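Local structure of endoglucanase (Humicola insolens, 1DYS) at residues A[59-73]-A[119-132]. The protein is a family 6 endoglucanase that hydrolyses internal beta-1,4-glucosidic linkages in cellulose and related beta-glucans. Sequence-based numbering, arbitrary orientation.
Sequences LRDIDVAIQNARAAK and PFAQKLKAASDVQF
Lys123 reaches across to helix 60-73 by laying its methylenes against Ile62, CD 3.9 Å from Ile62 CB, and then bending at its last torsion (chi4 -64°) to bring NZ onto the carboxylate of Asp63. That salt bridge is uneven: Lys123 NZ sits 2.6 Å from Asp63 OD2, on its syn lone pair, and makes a weak bond to OD1. With an alanine here, Asp63 would probably lose its charged mate and Ile62 the aliphatic cover over its CB. Deeper in the contact, Ile62 divides its branches. Ile62 CD1 stands over the centre of the Phe120 ring, 3.6 Å from the centroid, a CH-pi contact, while Ile62 CG2 meets Leu124 CD1 at 3.6 Å. Further along, Ile66 sets CG1 against the edge of Phe132, and the extended Arg70 takes hold of Asp129 side-on. Arg70 NE bonds to Asp129 OD2 at 2.9 Å and Arg70 NH2 to Asp129 OD1 at 2.8 Å, the latter almost straight at 178°; with the two planes only 23° apart, the paired bonds fix the carboxylate against the guanidinium. Asp129 belongs to the type I turn from Ala127 to Val130 that leads into strand 132-136. Helices 60-73 and 119-126 run nearly parallel, their axes 10.2 Å apart at closest approach, and Phe120 and Leu124 also pack on strand 79-85, as expected of neighbouring outer helices in the distorted beta/alpha barrel of glycoside hydrolase family 6.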
loop_
_atom_site.group_PDB
_atom_site.type_symbol
_atom_site.label_atom_id
_atom_site.label_comp_id
_atom_site.label_asym_id
_atom_site.label_seq_id
_atom_site.Cartn_x
_atom_site.Cartn_y
_atom_site.Cartn_z
ATOM N N LEU A 59 -13.936 3.323 -2.105
ATOM C CA LEU A 59 -15.394 3.235 -2.364
ATOM C C LEU A 59 -15.854 4.336 -3.302
ATOM O O LEU A 59 -16.825 4.108 -4.043
ATOM C CB LEU A 59 -16.165 3.399 -1.031
ATOM C CG LEU A 59 -16.056 2.170 -0.100
ATOM C CD1 LEU A 59 -16.453 2.598 1.312
ATOM C CD2 LEU A 59 -16.992 1.082 -0.614
ATOM N N ARG A 60 -15.186 5.484 -3.358
ATOM C CA ARG A 60 -15.488 6.591 -4.260
ATOM C C ARG A 60 -15.374 6.169 -5.708
ATOM O O ARG A 60 -16.098 6.697 -6.543
ATOM C CB ARG A 60 -14.597 7.816 -4.006
ATOM C CG ARG A 60 -13.140 7.661 -4.418
ATOM C CD ARG A 60 -12.226 8.734 -3.807
ATOM N NE ARG A 60 -12.337 8.778 -2.373
ATOM C CZ ARG A 60 -12.272 9.642 -1.380
ATOM N NH1 ARG A 60 -12.046 10.945 -1.534
ATOM N NH2 ARG A 60 -12.470 9.158 -0.149
ATOM N N ASP A 61 -14.512 5.167 -6.038
ATOM C CA ASP A 61 -14.436 4.674 -7.404
ATOM C C ASP A 61 -15.730 3.981 -7.831
ATOM O O ASP A 61 -15.969 3.877 -9.037
ATOM C CB ASP A 61 -13.228 3.763 -7.637
ATOM C CG ASP A 61 -11.991 4.576 -7.984
ATOM O OD1 ASP A 61 -12.103 5.804 -8.174
ATOM O OD2 ASP A 61 -10.865 4.009 -8.067
ATOM N N ILE A 62 -16.585 3.513 -6.881
ATOM C CA ILE A 62 -17.859 2.951 -7.332
ATOM C C ILE A 62 -18.732 4.058 -7.929
ATOM O O ILE A 62 -19.395 3.884 -8.970
ATOM C CB ILE A 62 -18.591 2.265 -6.162
ATOM C CG1 ILE A 62 -17.759 1.100 -5.629
ATOM C CG2 ILE A 62 -19.933 1.688 -6.600
ATOM C CD1 ILE A 62 -18.391 0.470 -4.391
ATOM N N ASP A 63 -18.723 5.235 -7.298
ATOM C CA ASP A 63 -19.465 6.378 -7.842
ATOM C C ASP A 63 -18.932 6.727 -9.231
ATOM O O ASP A 63 -19.719 6.989 -10.160
ATOM C CB ASP A 63 -19.444 7.567 -6.876
ATOM C CG ASP A 63 -20.017 7.197 -5.520
ATOM O OD1 ASP A 63 -21.086 6.563 -5.413
ATOM O OD2 ASP A 63 -19.416 7.513 -4.466
ATOM N N VAL A 64 -17.600 6.707 -9.372
ATOM C CA VAL A 64 -16.986 6.955 -10.667
ATOM C C VAL A 64 -17.492 5.947 -11.709
ATOM O O VAL A 64 -17.894 6.341 -12.818
ATOM C CB VAL A 64 -15.447 6.919 -10.637
ATOM C CG1 VAL A 64 -14.902 7.174 -12.046
ATOM C CG2 VAL A 64 -14.918 7.960 -9.666
ATOM N N ALA A 65 -17.458 4.652 -11.367
ATOM C CA ALA A 65 -17.902 3.619 -12.309
ATOM C C ALA A 65 -19.371 3.805 -12.700
ATOM O O ALA A 65 -19.791 3.680 -13.861
ATOM C CB ALA A 65 -17.645 2.207 -11.752
ATOM N N ILE A 66 -20.203 4.105 -11.705
ATOM C CA ILE A 66 -21.642 4.304 -11.964
ATOM C C ILE A 66 -21.857 5.511 -12.858
ATOM O O ILE A 66 -22.729 5.462 -13.730
ATOM C CB ILE A 66 -22.375 4.464 -10.624
ATOM C CG1 ILE A 66 -22.498 3.116 -9.936
ATOM C CG2 ILE A 66 -23.783 5.071 -10.777
ATOM C CD1 ILE A 66 -22.877 3.206 -8.479
ATOM N N GLN A 67 -21.147 6.603 -12.667
ATOM C CA GLN A 67 -21.241 7.788 -13.518
ATOM C C GLN A 67 -20.940 7.405 -14.950
ATOM O O GLN A 67 -21.642 7.662 -15.933
ATOM C CB GLN A 67 -20.307 8.909 -13.041
ATOM C CG GLN A 67 -20.154 9.975 -14.132
ATOM C CD GLN A 67 -19.465 11.238 -13.659
ATOM O OE1 GLN A 67 -19.531 11.606 -12.489
ATOM N NE2 GLN A 67 -18.797 11.933 -14.570
ATOM N N ASN A 68 -19.803 6.692 -15.121
ATOM C CA ASN A 68 -19.406 6.206 -16.425
ATOM C C ASN A 68 -20.428 5.262 -17.041
ATOM O O ASN A 68 -20.667 5.328 -18.241
ATOM C CB ASN A 68 -18.029 5.523 -16.331
ATOM C CG ASN A 68 -16.917 6.475 -15.964
ATOM O OD1 ASN A 68 -17.017 7.687 -16.174
ATOM N ND2 ASN A 68 -15.796 5.935 -15.474
ATOM N N ALA A 69 -21.035 4.373 -16.254
ATOM C CA ALA A 69 -22.026 3.436 -16.735
ATOM C C ALA A 69 -23.250 4.232 -17.250
ATOM O O ALA A 69 -23.704 3.966 -18.348
ATOM C CB ALA A 69 -22.486 2.404 -15.722
ATOM N N ARG A 70 -23.682 5.228 -16.485
ATOM C CA ARG A 70 -24.834 6.031 -16.897
ATOM C C ARG A 70 -24.545 6.883 -18.124
ATOM O O ARG A 70 -25.449 7.078 -18.952
ATOM C CB ARG A 70 -25.303 6.909 -15.736
ATOM C CG ARG A 70 -25.815 6.087 -14.564
ATOM C CD ARG A 70 -26.328 6.947 -13.407
ATOM N NE ARG A 70 -27.128 6.067 -12.533
ATOM C CZ ARG A 70 -27.172 6.206 -11.219
ATOM N NH1 ARG A 70 -26.531 7.214 -10.651
ATOM N NH2 ARG A 70 -27.907 5.324 -10.523
ATOM N N ALA A 71 -23.313 7.339 -18.329
ATOM C CA ALA A 71 -22.943 8.093 -19.517
ATOM C C ALA A 71 -22.894 7.193 -20.751
ATOM O O ALA A 71 -23.233 7.588 -21.876
ATOM C CB ALA A 71 -21.584 8.770 -19.336
ATOM N N ALA A 72 -22.471 5.949 -20.561
ATOM C CA ALA A 72 -22.373 4.982 -21.640
ATOM C C ALA A 72 -23.775 4.649 -22.139
ATOM O O ALA A 72 -24.097 4.643 -23.315
ATOM C CB ALA A 72 -21.639 3.723 -21.192
ATOM N N LYS A 73 -24.657 4.452 -21.166
ATOM C CA LYS A 73 -26.042 4.070 -21.476
ATOM C C LYS A 73 -26.768 5.236 -22.123
ATOM O O LYS A 73 -27.645 5.022 -22.965
ATOM C CB LYS A 73 -26.577 3.485 -20.192
ATOM C CG LYS A 73 -27.785 4.140 -19.592
ATOM C CD LYS A 73 -29.055 3.421 -20.011
ATOM C CE LYS A 73 -29.130 1.986 -19.518
ATOM N NZ LYS A 73 -28.433 1.778 -18.217
ATOM N N PRO A 119 -21.579 0.319 2.834
ATOM C CA PRO A 119 -21.509 1.428 1.902
ATOM C C PRO A 119 -21.434 0.911 0.471
ATOM O O PRO A 119 -22.024 1.520 -0.431
ATOM C CB PRO A 119 -20.384 2.385 2.283
ATOM C CG PRO A 119 -19.816 1.729 3.500
ATOM C CD PRO A 119 -20.524 0.446 3.854
ATOM N N PHE A 120 -20.726 -0.192 0.270
ATOM C CA PHE A 120 -20.648 -0.809 -1.045
ATOM C C PHE A 120 -22.060 -1.196 -1.506
ATOM O O PHE A 120 -22.477 -0.798 -2.604
ATOM C CB PHE A 120 -19.759 -2.052 -0.989
ATOM C CG PHE A 120 -19.165 -2.538 -2.282
ATOM C CD1 PHE A 120 -19.945 -2.960 -3.353
ATOM C CD2 PHE A 120 -17.776 -2.597 -2.339
ATOM C CE1 PHE A 120 -19.305 -3.449 -4.474
ATOM C CE2 PHE A 120 -17.124 -3.092 -3.455
ATOM C CZ PHE A 120 -17.919 -3.492 -4.524
ATOM N N ALA A 121 -22.772 -1.864 -0.599
ATOM C CA ALA A 121 -24.123 -2.322 -0.960
ATOM C C ALA A 121 -25.081 -1.169 -1.181
ATOM O O ALA A 121 -25.923 -1.269 -2.082
ATOM C CB ALA A 121 -24.628 -3.272 0.096
ATOM N N GLN A 122 -24.954 -0.121 -0.388
ATOM C CA GLN A 122 -25.838 1.041 -0.520
ATOM C C GLN A 122 -25.712 1.634 -1.913
ATOM O O GLN A 122 -26.721 1.939 -2.567
ATOM C CB GLN A 122 -25.465 2.105 0.527
ATOM C CG GLN A 122 -26.256 3.410 0.400
ATOM C CD GLN A 122 -25.759 4.434 1.408
ATOM O OE1 GLN A 122 -24.953 4.163 2.304
ATOM N NE2 GLN A 122 -26.243 5.667 1.289
ATOM N N LYS A 123 -24.460 1.838 -2.360
ATOM C CA LYS A 123 -24.238 2.429 -3.672
ATOM C C LYS A 123 -24.755 1.568 -4.813
ATOM O O LYS A 123 -25.374 2.073 -5.749
ATOM C CB LYS A 123 -22.698 2.545 -3.856
ATOM C CG LYS A 123 -22.183 3.742 -3.043
ATOM C CD LYS A 123 -20.663 3.800 -3.272
ATOM C CE LYS A 123 -20.008 4.760 -2.270
ATOM N NZ LYS A 123 -20.463 6.151 -2.456
ATOM N N LEU A 124 -24.587 0.243 -4.720
ATOM C CA LEU A 124 -25.093 -0.600 -5.814
ATOM C C LEU A 124 -26.616 -0.729 -5.765
ATOM O O LEU A 124 -27.215 -0.725 -6.842
ATOM C CB LEU A 124 -24.441 -1.985 -5.776
ATOM C CG LEU A 124 -23.126 -2.130 -6.553
ATOM C CD1 LEU A 124 -22.049 -1.192 -6.019
ATOM C CD2 LEU A 124 -22.631 -3.559 -6.370
ATOM N N LYS A 125 -27.212 -0.835 -4.581
ATOM C CA LYS A 125 -28.682 -0.990 -4.528
ATOM C C LYS A 125 -29.341 0.310 -4.942
ATOM O O LYS A 125 -30.452 0.265 -5.495
ATOM C CB LYS A 125 -29.131 -1.450 -3.134
ATOM C CG LYS A 125 -28.788 -2.913 -2.860
ATOM C CD LYS A 125 -29.184 -3.355 -1.448
ATOM C CE LYS A 125 -28.913 -4.847 -1.324
ATOM N NZ LYS A 125 -29.152 -5.366 0.032
ATOM N N ALA A 126 -28.700 1.460 -4.750
ATOM C CA ALA A 126 -29.302 2.730 -5.213
ATOM C C ALA A 126 -29.267 2.804 -6.724
ATOM O O ALA A 126 -30.188 3.335 -7.360
ATOM C CB ALA A 126 -28.569 3.905 -4.585
ATOM N N ALA A 127 -28.234 2.222 -7.345
ATOM C CA ALA A 127 -28.117 2.302 -8.803
ATOM C C ALA A 127 -28.765 1.106 -9.462
ATOM O O ALA A 127 -28.152 0.298 -10.178
ATOM C CB ALA A 127 -26.629 2.418 -9.180
ATOM N N SER A 128 -30.076 0.953 -9.276
ATOM C CA SER A 128 -30.886 -0.143 -9.782
ATOM C C SER A 128 -30.996 -0.231 -11.305
ATOM O O SER A 128 -31.388 -1.277 -11.840
ATOM C CB SER A 128 -32.299 -0.050 -9.185
ATOM O OG SER A 128 -32.942 1.168 -9.444
ATOM N N ASP A 129 -30.643 0.833 -11.985
ATOM C CA ASP A 129 -30.596 1.035 -13.401
ATOM C C ASP A 129 -29.291 0.512 -14.013
ATOM O O ASP A 129 -29.132 0.451 -15.229
ATOM C CB ASP A 129 -30.684 2.532 -13.730
ATOM C CG ASP A 129 -29.619 3.417 -13.138
ATOM O OD1 ASP A 129 -29.289 3.281 -11.933
ATOM O OD2 ASP A 129 -29.060 4.331 -13.782
ATOM N N VAL A 130 -28.324 0.208 -13.146
ATOM C CA VAL A 130 -27.040 -0.287 -13.660
ATOM C C VAL A 130 -26.821 -1.759 -13.376
ATOM O O VAL A 130 -27.100 -2.250 -12.282
ATOM C CB VAL A 130 -25.940 0.565 -12.982
ATOM C CG1 VAL A 130 -24.538 0.124 -13.385
ATOM C CG2 VAL A 130 -26.142 2.041 -13.338
ATOM N N GLN A 131 -26.248 -2.477 -14.371
ATOM C CA GLN A 131 -25.947 -3.881 -14.086
ATOM C C GLN A 131 -24.522 -4.026 -13.532
ATOM O O GLN A 131 -23.641 -3.402 -14.141
ATOM C CB GLN A 131 -26.074 -4.738 -15.378
ATOM C CG GLN A 131 -27.551 -4.728 -15.828
ATOM C CD GLN A 131 -28.437 -5.635 -15.002
ATOM O OE1 GLN A 131 -28.070 -6.751 -14.623
ATOM N NE2 GLN A 131 -29.634 -5.141 -14.669
ATOM N N PHE A 132 -24.333 -4.850 -12.510
ATOM C CA PHE A 132 -23.010 -5.010 -11.932
ATOM C C PHE A 132 -22.574 -6.465 -11.884
ATOM O O PHE A 132 -23.350 -7.367 -11.558
ATOM C CB PHE A 132 -23.010 -4.524 -10.458
ATOM C CG PHE A 132 -23.274 -3.061 -10.254
ATOM C CD1 PHE A 132 -22.292 -2.085 -10.328
ATOM C CD2 PHE A 132 -24.588 -2.627 -10.068
ATOM C CE1 PHE A 132 -22.589 -0.764 -10.158
ATOM C CE2 PHE A 132 -24.888 -1.286 -9.939
ATOM C CZ PHE A 132 -23.888 -0.327 -9.946
HETATM O O HOH W 1 -28.687 -1.395 -17.267
#